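Ethylbenzene dehydrogenase alpha-subunit (Aromatoleum aromaticum, PDB 2IVF) is the cofactor-binding subunit of a molybdopterin oxidoreductase family enzyme, holding a molybdenum atom, an iron/sulfur cluster and the ligands MGD and MD1. Local coordinates at residues G203-M206 with T207-D211; S484-N487 with M488-G492; S495-T498 with A499-G502; D745-A749 with V750-A754. All coordinates share one frame; numbering follows the deposited sequence.

All four contacts are local, and they follow one another along the chain without nesting or crossing, each joining residues a few positions apart. Contact 1 spans the last turns of helix 197-210. Much later, contact 2 opens helix 486-493, and contact 3 closes a turn in the loop leading on to helix 504-520. Contact 4 ends helix 736-749. In space they form a connected group: Arg205 of contact 1 makes a weak hydrogen bond to Leu491 O of contact 2, while Ile746 of contact 4 packs against both contact 2 and Thr498 of contact 3. Helix 736-749 thus ties the start of helix 486-493 to the turn that follows it; helix 197-210 also packs on helix 486-493, contact 1 meeting it at Leu491 and Gly492.

Contact 1. Residues G203-M206 with T207-D211; sequences GFRM and TYLMD
Thr207 grips Gly203 O twice, once by its N-H and once by its hydroxyl. Gly203 O accepts from Thr207 N at 3.0 Å and again from Thr207 OG1 at 2.8 Å, the two donors coming from opposite faces of the carbonyl plane. The hydroxyl gets there because chi1 of -50° sets OG1 beside the threonine's own N, turned back along the helix. The same i to i+4 pattern runs on through Tyr208 N to Phe204 O (2.8 Å) and Leu209 N to Arg205 O.

Apolar contacts follow the same spacing. Met206 and Met210 lie side by side and point the same way, with Met210 CE 3.7 Å from Met206 CG; both chains bend at chi3. Strand 186-188 and helix 687-704 cover this pair. On another side of the helix, Phe204 brings CE1 to within 4.4 Å of Tyr208 CB, an oblique approach.

Arg205 sends its aliphatic CG past Leu209 CD1, but its charged end is used outside this turn: its nitrogens bond to the carbonyls of Phe727, Lys726 and Met494.

The last turn then closes. Asp211, with a positive phi of 53°, gives its N-H to Tyr208 O at 3.2 Å, and the next residue's N-H turns back to Thr207 O, completing the Schellman motif that terminates helix 197-210.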
loop_
_atom_site.group_PDB
_atom_site.type_symbol
_atom_site.label_atom_id
_atom_site.label_comp_id
_atom_site.label_asym_id
_atom_site.label_seq_id
_atom_site.Cartn_x
_atom_site.Cartn_y
_atom_site.Cartn_z
ATOM N N GLY A 203 1.411 -8.314 25.504
ATOM C CA GLY A 203 2.879 -8.259 25.557
ATOM C C GLY A 203 3.335 -7.267 26.608
ATOM O O GLY A 203 4.241 -7.533 27.396
ATOM N N PHE A 204 2.671 -6.120 26.637
ATOM C CA PHE A 204 2.982 -5.103 27.640
ATOM C C PHE A 204 2.652 -5.565 29.057
ATOM O O PHE A 204 3.439 -5.382 30.001
ATOM C CB PHE A 204 2.234 -3.825 27.296
ATOM C CG PHE A 204 2.323 -2.765 28.346
ATOM C CD1 PHE A 204 3.554 -2.352 28.848
ATOM C CD2 PHE A 204 1.172 -2.164 28.825
ATOM C CE1 PHE A 204 3.640 -1.371 29.818
ATOM C CE2 PHE A 204 1.253 -1.171 29.822
ATOM C CZ PHE A 204 2.493 -0.797 30.324
ATOM N N ARG A 205 1.489 -6.200 29.198
ATOM C CA ARG A 205 1.039 -6.688 30.479
ATOM C C ARG A 205 2.037 -7.737 30.988
ATOM O O ARG A 205 2.410 -7.776 32.161
ATOM C CB ARG A 205 -0.362 -7.268 30.314
ATOM C CG ARG A 205 -1.033 -7.705 31.596
ATOM C CD ARG A 205 -2.481 -8.121 31.298
ATOM N NE ARG A 205 -3.118 -8.477 32.542
ATOM C CZ ARG A 205 -3.608 -7.604 33.412
ATOM N NH1 ARG A 205 -3.554 -6.315 33.172
ATOM N NH2 ARG A 205 -4.132 -8.031 34.524
ATOM N N MET A 206 2.436 -8.633 30.094
ATOM C CA MET A 206 3.431 -9.652 30.431
ATOM C C MET A 206 4.735 -9.040 30.923
ATOM O O MET A 206 5.243 -9.401 31.971
ATOM C CB MET A 206 3.676 -10.520 29.199
ATOM C CG MET A 206 4.704 -11.628 29.369
ATOM S SD MET A 206 5.372 -12.076 27.752
ATOM C CE MET A 206 5.288 -10.540 26.857
ATOM N N THR A 207 5.262 -8.093 30.163
ATOM C CA THR A 207 6.536 -7.490 30.496
ATOM C C THR A 207 6.419 -6.732 31.800
ATOM O O THR A 207 7.224 -6.888 32.710
ATOM C CB THR A 207 7.028 -6.592 29.341
ATOM O OG1 THR A 207 6.955 -7.344 28.110
ATOM C CG2 THR A 207 8.478 -6.120 29.631
ATOM N N TYR A 208 5.349 -5.966 31.930
ATOM C CA TYR A 208 5.068 -5.270 33.195
ATOM C C TYR A 208 4.945 -6.213 34.408
ATOM O O TYR A 208 5.506 -5.975 35.510
ATOM C CB TYR A 208 3.793 -4.470 32.990
ATOM C CG TYR A 208 3.271 -3.795 34.200
ATOM C CD1 TYR A 208 4.105 -3.042 35.029
ATOM C CD2 TYR A 208 1.912 -3.865 34.515
ATOM C CE1 TYR A 208 3.591 -2.394 36.135
ATOM C CE2 TYR A 208 1.403 -3.232 35.621
ATOM C CZ TYR A 208 2.243 -2.494 36.425
ATOM O OH TYR A 208 1.728 -1.861 37.530
ATOM N N LEU A 209 4.204 -7.300 34.243
ATOM C CA LEU A 209 4.111 -8.238 35.346
ATOM C C LEU A 209 5.486 -8.818 35.708
ATOM O O LEU A 209 5.754 -9.083 36.875
ATOM C CB LEU A 209 3.123 -9.341 35.025
ATOM C CG LEU A 209 1.645 -8.940 35.072
ATOM C CD1 LEU A 209 0.773 -10.132 34.694
ATOM C CD2 LEU A 209 1.286 -8.481 36.457
ATOM N N MET A 210 6.346 -9.008 34.708
ATOM C CA MET A 210 7.664 -9.632 34.928
ATOM C C MET A 210 8.745 -8.607 35.237
ATOM O O MET A 210 9.898 -8.970 35.603
ATOM C CB MET A 210 8.072 -10.438 33.696
ATOM C CG MET A 210 7.182 -11.611 33.457
ATOM S SD MET A 210 7.890 -12.778 32.272
ATOM C CE MET A 210 8.047 -11.856 30.828
ATOM N N ASP A 211 8.358 -7.335 35.134
ATOM C CA ASP A 211 9.277 -6.192 35.164
ATOM C C ASP A 211 10.405 -6.358 34.140
ATOM O O ASP A 211 11.578 -6.128 34.436
ATOM C CB ASP A 211 9.830 -5.970 36.577
ATOM C CG ASP A 211 10.625 -4.681 36.681
ATOM O OD1 ASP A 211 10.215 -3.706 36.034
ATOM O OD2 ASP A 211 11.682 -4.674 37.342
#

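Contact 2. Residues S484-N487 with M488-G492; sequences SDDN and MVYLG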
loop_
_atom_site.group_PDB
_atom_site.type_symbol
_atom_site.label_atom_id
_atom_site.label_comp_id
_atom_site.label_asym_id
_atom_site.label_seq_id
_atom_site.Cartn_x
_atom_site.Cartn_y
_atom_site.Cartn_z
ATOM N N SER A 484 -6.794 7.858 21.391
ATOM C CA SER A 484 -7.000 7.217 22.669
ATOM C C SER A 484 -6.391 5.862 22.574
ATOM O O SER A 484 -6.801 5.068 21.733
ATOM C CB SER A 484 -8.464 6.993 22.942
ATOM O OG SER A 484 -8.602 6.384 24.213
ATOM N N ASP A 485 -5.484 5.560 23.470
ATOM C CA ASP A 485 -4.964 4.229 23.579
ATOM C C ASP A 485 -5.354 3.643 24.940
ATOM O O ASP A 485 -4.782 2.667 25.374
ATOM C CB ASP A 485 -3.454 4.244 23.345
ATOM C CG ASP A 485 -2.692 5.001 24.412
ATOM O OD1 ASP A 485 -3.319 5.589 25.331
ATOM O OD2 ASP A 485 -1.442 5.005 24.303
ATOM N N ASP A 486 -6.391 4.207 25.562
ATOM C CA ASP A 486 -6.849 3.763 26.881
ATOM C C ASP A 486 -7.144 2.261 26.904
ATOM O O ASP A 486 -6.816 1.549 27.880
ATOM C CB ASP A 486 -8.095 4.552 27.317
ATOM C CG ASP A 486 -7.809 6.034 27.523
ATOM O OD1 ASP A 486 -7.085 6.602 26.691
ATOM O OD2 ASP A 486 -8.306 6.637 28.484
ATOM N N ASN A 487 -7.739 1.782 25.814
ATOM C CA ASN A 487 -8.149 0.369 25.734
ATOM C C ASN A 487 -6.957 -0.566 25.907
ATOM O O ASN A 487 -7.067 -1.584 26.564
ATOM C CB ASN A 487 -8.923 0.052 24.441
ATOM C CG ASN A 487 -8.162 0.398 23.186
ATOM O OD1 ASN A 487 -7.641 1.497 23.056
ATOM N ND2 ASN A 487 -8.064 -0.549 22.263
ATOM N N MET A 488 -5.810 -0.163 25.370
ATOM C CA MET A 488 -4.586 -0.931 25.504
ATOM C C MET A 488 -3.887 -0.682 26.821
ATOM O O MET A 488 -3.479 -1.652 27.507
ATOM C CB MET A 488 -3.655 -0.604 24.353
ATOM C CG MET A 488 -4.128 -1.189 23.094
ATOM S SD MET A 488 -3.052 -0.730 21.751
ATOM C CE MET A 488 -3.815 0.771 21.145
ATOM N N VAL A 489 -3.742 0.579 27.235
ATOM C CA VAL A 489 -2.925 0.793 28.446
ATOM C C VAL A 489 -3.628 0.369 29.719
ATOM O O VAL A 489 -2.973 -0.138 30.597
ATOM C CB VAL A 489 -2.304 2.202 28.567
ATOM C CG1 VAL A 489 -1.678 2.632 27.222
ATOM C CG2 VAL A 489 -3.330 3.182 29.020
ATOM N N TYR A 490 -4.939 0.531 29.853
ATOM C CA TYR A 490 -5.626 -0.007 31.056
ATOM C C TYR A 490 -5.657 -1.536 31.066
ATOM O O TYR A 490 -5.469 -2.182 32.125
ATOM C CB TYR A 490 -7.050 0.531 31.203
ATOM C CG TYR A 490 -7.127 1.972 31.617
ATOM C CD1 TYR A 490 -7.136 2.327 32.957
ATOM C CD2 TYR A 490 -7.215 2.978 30.677
ATOM C CE1 TYR A 490 -7.211 3.660 33.339
ATOM C CE2 TYR A 490 -7.266 4.293 31.039
ATOM C CZ TYR A 490 -7.282 4.635 32.352
ATOM O OH TYR A 490 -7.338 5.954 32.736
ATOM N N LEU A 491 -5.891 -2.130 29.906
ATOM C CA LEU A 491 -5.793 -3.577 29.793
ATOM C C LEU A 491 -4.401 -4.036 30.219
ATOM O O LEU A 491 -4.252 -5.066 30.858
ATOM C CB LEU A 491 -6.091 -4.024 28.380
ATOM C CG LEU A 491 -6.082 -5.523 28.155
ATOM C CD1 LEU A 491 -7.163 -6.171 28.964
ATOM C CD2 LEU A 491 -6.267 -5.817 26.656
ATOM N N GLY A 492 -3.402 -3.243 29.888
ATOM C CA GLY A 492 -2.048 -3.567 30.194
ATOM C C GLY A 492 -1.671 -3.506 31.651
ATOM O O GLY A 492 -0.774 -4.238 32.069
#
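Asp485 meets Met488 and Val489 one turn on, after Ser484 has led the chain into the helix. Its carbonyl O accepts a straight bond from Val489 N (3.0 Å, 165° at the hydrogen) and a weak one from Met488 N. Its side chain makes no capping bond, although the residue holds the N-cap position: with chi1 at 65°, CG is wedged between the backbone N and the carbonyl carbon, and the carboxylate lies against the methyl group Val489 CG1, 3.8 Å from OD2. Met488, bent at chi3, returns CE to the CB of Asp485.

Asp486 begins helix 486-493 proper, and here the contact is an i to i+4 pairing in a first helical turn. Its carboxylate runs alongside the Tyr490 ring, the two planes 39° apart and OD2 3.6 Å from Tyr490 CE2. The backbone O of Asp486 accepts Tyr490 N at 2.9 Å and also sits at the ring edge, near its plane. Thr775 OG1 bonds to both Asp486 OD2 and Tyr490 OH, joining the two polar ends, while Ser484 OG donates to OD1 from above the carboxylate plane at 2.9 Å. These bonds, together with the helix N terminus, probably favour the charged form of Asp486.

Asn487 lies beside Met488, pointing the same way, and touches Met743 and Asn747 of helix 736-749. Its carbonyl O packs 3.2 Å from Leu491 CB.

Contact 3. Residues S495-T498 with A499-G502; sequences SKPT and AQGG
A Schellman-type turn folds the surface loop between helices 486-493 and 504-520, its paired six-to-one and five-to-two backbone bonds running from Gly502 and Gly501 back to Pro497 and Thr498. Gly502 N donates to Pro497 O at 2.9 Å, the outer bond; Gly501 N donates to Thr498 O at 3.0 Å, the inner one. Gly501 takes the positive phi, 96°, at which a side chain would be pressed against the preceding carbonyl. Pro497 O is gripped a second time by Gln500 N, also at 2.9 Å, from the opposite face of its carbonyl plane to Gly502 N, and neither donor lies in that plane. One oxygen therefore ties the first residue of the turn both to its middle, Gln500, and to its end, Gly502.

The Gln500 side chain extends alongside the Pro497 ring, pointing the same way, so that its amide covers one end of the proline: OE1 is 3.6 Å from Pro497 CD. Thr498 OG1 bonds to Glu742 of helix 736-749, and the threonine side chain packs on Ile746 and Ala749, which fastens an otherwise exposed turn to that helix.

Lys496 passes over Gly502 and the Gln500 carbonyl. Its chi1 of 64° places CG over Gly502 CA, and the extended chain beyond carries CE to 3.1 Å from Gln500 O. The close approach of backbone to backbone here includes a CA-H...O contact from Gly502 CA to Lys496 O. A water bridges the two ends, accepting from Ser495 N and donating to Gly502 O at 2.6 Å.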
loop_
_atom_site.group_PDB
_atom_site.type_symbol
_atom_site.label_atom_id
_atom_site.label_comp_id
_atom_site.label_asym_id
_atom_site.label_seq_id
_atom_site.Cartn_x
_atom_site.Cartn_y
_atom_site.Cartn_z
ATOM N N SER A 495 -5.275 -4.425 37.606
ATOM C CA SER A 495 -5.265 -5.667 38.331
ATOM C C SER A 495 -6.629 -6.364 38.314
ATOM O O SER A 495 -6.717 -7.541 38.623
ATOM C CB SER A 495 -4.778 -5.442 39.756
ATOM O OG SER A 495 -5.674 -4.621 40.456
ATOM N N LYS A 496 -7.682 -5.653 37.918
ATOM C CA LYS A 496 -9.013 -6.227 37.882
ATOM C C LYS A 496 -9.846 -5.489 36.854
ATOM O O LYS A 496 -9.426 -4.437 36.370
ATOM C CB LYS A 496 -9.639 -6.144 39.258
ATOM C CG LYS A 496 -9.874 -4.772 39.764
ATOM C CD LYS A 496 -10.087 -4.824 41.257
ATOM C CE LYS A 496 -10.493 -3.461 41.771
ATOM N NZ LYS A 496 -11.011 -3.528 43.167
ATOM N N PRO A 497 -11.003 -6.047 36.477
ATOM C CA PRO A 497 -11.770 -5.346 35.446
ATOM C C PRO A 497 -12.242 -3.943 35.824
ATOM O O PRO A 497 -12.410 -3.602 36.989
ATOM C CB PRO A 497 -12.988 -6.275 35.216
ATOM C CG PRO A 497 -12.535 -7.608 35.701
ATOM C CD PRO A 497 -11.666 -7.303 36.867
ATOM N N THR A 498 -12.480 -3.154 34.790
ATOM C CA THR A 498 -13.060 -1.818 34.911
ATOM C C THR A 498 -14.338 -1.838 35.728
ATOM O O THR A 498 -14.516 -1.023 36.628
ATOM C CB THR A 498 -13.391 -1.268 33.489
ATOM O OG1 THR A 498 -12.187 -1.145 32.728
ATOM C CG2 THR A 498 -14.122 0.095 33.558
ATOM N N ALA A 499 -15.235 -2.770 35.408
ATOM C CA ALA A 499 -16.496 -2.926 36.131
ATOM C C ALA A 499 -16.302 -3.280 37.611
ATOM O O ALA A 499 -17.230 -3.192 38.388
ATOM C CB ALA A 499 -17.324 -3.975 35.461
ATOM N N GLN A 500 -15.100 -3.691 38.002
ATOM C CA GLN A 500 -14.805 -3.981 39.414
ATOM C C GLN A 500 -13.965 -2.918 40.114
ATOM O O GLN A 500 -13.559 -3.109 41.259
ATOM C CB GLN A 500 -14.125 -5.333 39.539
ATOM C CG GLN A 500 -15.063 -6.470 39.231
ATOM C CD GLN A 500 -14.401 -7.830 39.358
ATOM O OE1 GLN A 500 -13.326 -7.989 39.962
ATOM N NE2 GLN A 500 -15.051 -8.836 38.782
ATOM N N GLY A 501 -13.739 -1.785 39.467
ATOM C CA GLY A 501 -12.977 -0.712 40.091
ATOM C C GLY A 501 -11.516 -0.754 39.686
ATOM O O GLY A 501 -10.657 -0.171 40.373
ATOM N N GLY A 502 -11.224 -1.445 38.579
ATOM C CA GLY A 502 -9.868 -1.586 38.100
ATOM C C GLY A 502 -9.146 -0.282 37.827
ATOM O O GLY A 502 -7.923 -0.230 37.910
HETATM O O HOH W 1 -6.148 -1.930 38.873
#

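Contact 4. Residues D745-A749 with V750-A754; sequences DINRA and VGVFA
The backbone of Asn747 ends helix 736-749 by turning its carbonyl O onto two successive N-H groups, that of Val752 weakly and Phe753 N at 2.9 Å, straight at the hydrogen though the donor stands above the carbonyl plane of Asn747 O, while Val750 N keeps a helical i to i+4 bond to Ile746 O. In this helix C-terminus Gly751, one residue beyond the C-cap Val750, takes a positive phi of 82° and reverses the chain so that Val752 and Phe753 come back over the final turn.

Asn747 is the side chain they fold onto. Its CB sits over the face of the Phe753 ring, 3.8 Å from the centroid, a CH-pi contact. Its amide crosses the ring at 72° between planes, with CG 3.6 Å from Val752 CG1. OD1 is buried without a hydrogen-bond partner over the Phe753 ring, near its rim; that ring also meets those of Phe671, Tyr757 and Phe762.

The Arg748 side chain, bent at chi3, is held at its polar end. Its NE bonds to Lys755 O, and NH1 makes a salt bridge to Asp745 OD1 at 3.0 Å, weak as a hydrogen bond. Nearer the backbone, Arg748 CG lies 3.3 Å from Ala754 O.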
loop_
_atom_site.group_PDB
_atom_site.type_symbol
_atom_site.label_atom_id
_atom_site.label_comp_id
_atom_site.label_asym_id
_atom_site.label_seq_id
_atom_site.Cartn_x
_atom_site.Cartn_y
_atom_site.Cartn_z
ATOM N N ASP A 745 -15.550 -1.820 27.716
ATOM C CA ASP A 745 -15.850 -1.236 29.041
ATOM C C ASP A 745 -14.907 -0.088 29.381
ATOM O O ASP A 745 -15.309 0.904 29.967
ATOM C CB ASP A 745 -15.733 -2.282 30.134
ATOM C CG ASP A 745 -17.017 -3.083 30.328
ATOM O OD1 ASP A 745 -18.013 -2.843 29.588
ATOM O OD2 ASP A 745 -17.012 -3.918 31.251
ATOM N N ILE A 746 -13.646 -0.264 29.045
ATOM C CA ILE A 746 -12.640 0.777 29.235
ATOM C C ILE A 746 -13.036 2.003 28.401
ATOM O O ILE A 746 -13.104 3.085 28.937
ATOM C CB ILE A 746 -11.224 0.305 28.834
ATOM C CG1 ILE A 746 -10.692 -0.753 29.814
ATOM C CG2 ILE A 746 -10.279 1.540 28.675
ATOM C CD1 ILE A 746 -9.474 -1.523 29.271
ATOM N N ASN A 747 -13.369 1.817 27.112
ATOM C CA ASN A 747 -13.786 2.932 26.268
ATOM C C ASN A 747 -15.027 3.637 26.800
ATOM O O ASN A 747 -15.166 4.874 26.687
ATOM C CB ASN A 747 -14.021 2.469 24.799
ATOM C CG ASN A 747 -12.726 2.325 23.997
ATOM O OD1 ASN A 747 -12.750 1.871 22.855
ATOM N ND2 ASN A 747 -11.608 2.683 24.577
ATOM N N ARG A 748 -15.946 2.876 27.379
ATOM C CA ARG A 748 -17.155 3.476 27.964
ATOM C C ARG A 748 -16.858 4.290 29.223
ATOM O O ARG A 748 -17.452 5.331 29.473
ATOM C CB ARG A 748 -18.178 2.393 28.314
ATOM C CG ARG A 748 -18.805 1.680 27.109
ATOM C CD ARG A 748 -19.389 0.352 27.526
ATOM N NE ARG A 748 -20.669 0.516 28.174
ATOM C CZ ARG A 748 -21.278 -0.411 28.905
ATOM N NH1 ARG A 748 -20.712 -1.578 29.140
ATOM N NH2 ARG A 748 -22.445 -0.148 29.433
ATOM N N ALA A 749 -15.949 3.764 30.019
ATOM C CA ALA A 749 -15.556 4.334 31.283
ATOM C C ALA A 749 -14.827 5.650 31.088
ATOM O O ALA A 749 -15.002 6.552 31.885
ATOM C CB ALA A 749 -14.667 3.330 32.045
ATOM N N VAL A 750 -14.034 5.761 30.041
ATOM C CA VAL A 750 -13.228 6.968 29.783
ATOM C C VAL A 750 -13.821 7.933 28.764
ATOM O O VAL A 750 -13.144 8.861 28.318
ATOM C CB VAL A 750 -11.785 6.597 29.371
ATOM C CG1 VAL A 750 -11.190 5.696 30.445
ATOM C CG2 VAL A 750 -11.695 5.916 27.976
ATOM N N GLY A 751 -15.049 7.671 28.344
ATOM C CA GLY A 751 -15.743 8.555 27.406
ATOM C C GLY A 751 -15.431 8.410 25.929
ATOM O O GLY A 751 -15.872 9.220 25.100
ATOM N N VAL A 752 -14.650 7.408 25.574
ATOM C CA VAL A 752 -14.293 7.177 24.172
ATOM C C VAL A 752 -15.493 6.580 23.452
ATOM O O VAL A 752 -15.772 6.928 22.306
ATOM C CB VAL A 752 -13.022 6.293 24.084
ATOM C CG1 VAL A 752 -12.836 5.674 22.705
ATOM C CG2 VAL A 752 -11.783 7.120 24.545
ATOM N N PHE A 753 -16.221 5.733 24.156
ATOM C CA PHE A 753 -17.515 5.253 23.687
ATOM C C PHE A 753 -18.525 5.877 24.625
ATOM O O PHE A 753 -18.213 6.200 25.776
ATOM C CB PHE A 753 -17.590 3.734 23.795
ATOM C CG PHE A 753 -16.884 2.964 22.695
ATOM C CD1 PHE A 753 -16.146 3.576 21.698
ATOM C CD2 PHE A 753 -16.912 1.571 22.724
ATOM C CE1 PHE A 753 -15.490 2.828 20.739
ATOM C CE2 PHE A 753 -16.242 0.811 21.766
ATOM C CZ PHE A 753 -15.528 1.435 20.788
ATOM N N ALA A 754 -19.754 6.031 24.136
ATOM C CA ALA A 754 -20.860 6.381 24.994
ATOM C C ALA A 754 -20.995 5.379 26.108
ATOM O O ALA A 754 -20.650 4.180 25.962
ATOM C CB ALA A 754 -22.130 6.459 24.193
HETATM O O HOH W 2 -18.710 7.135 28.406
#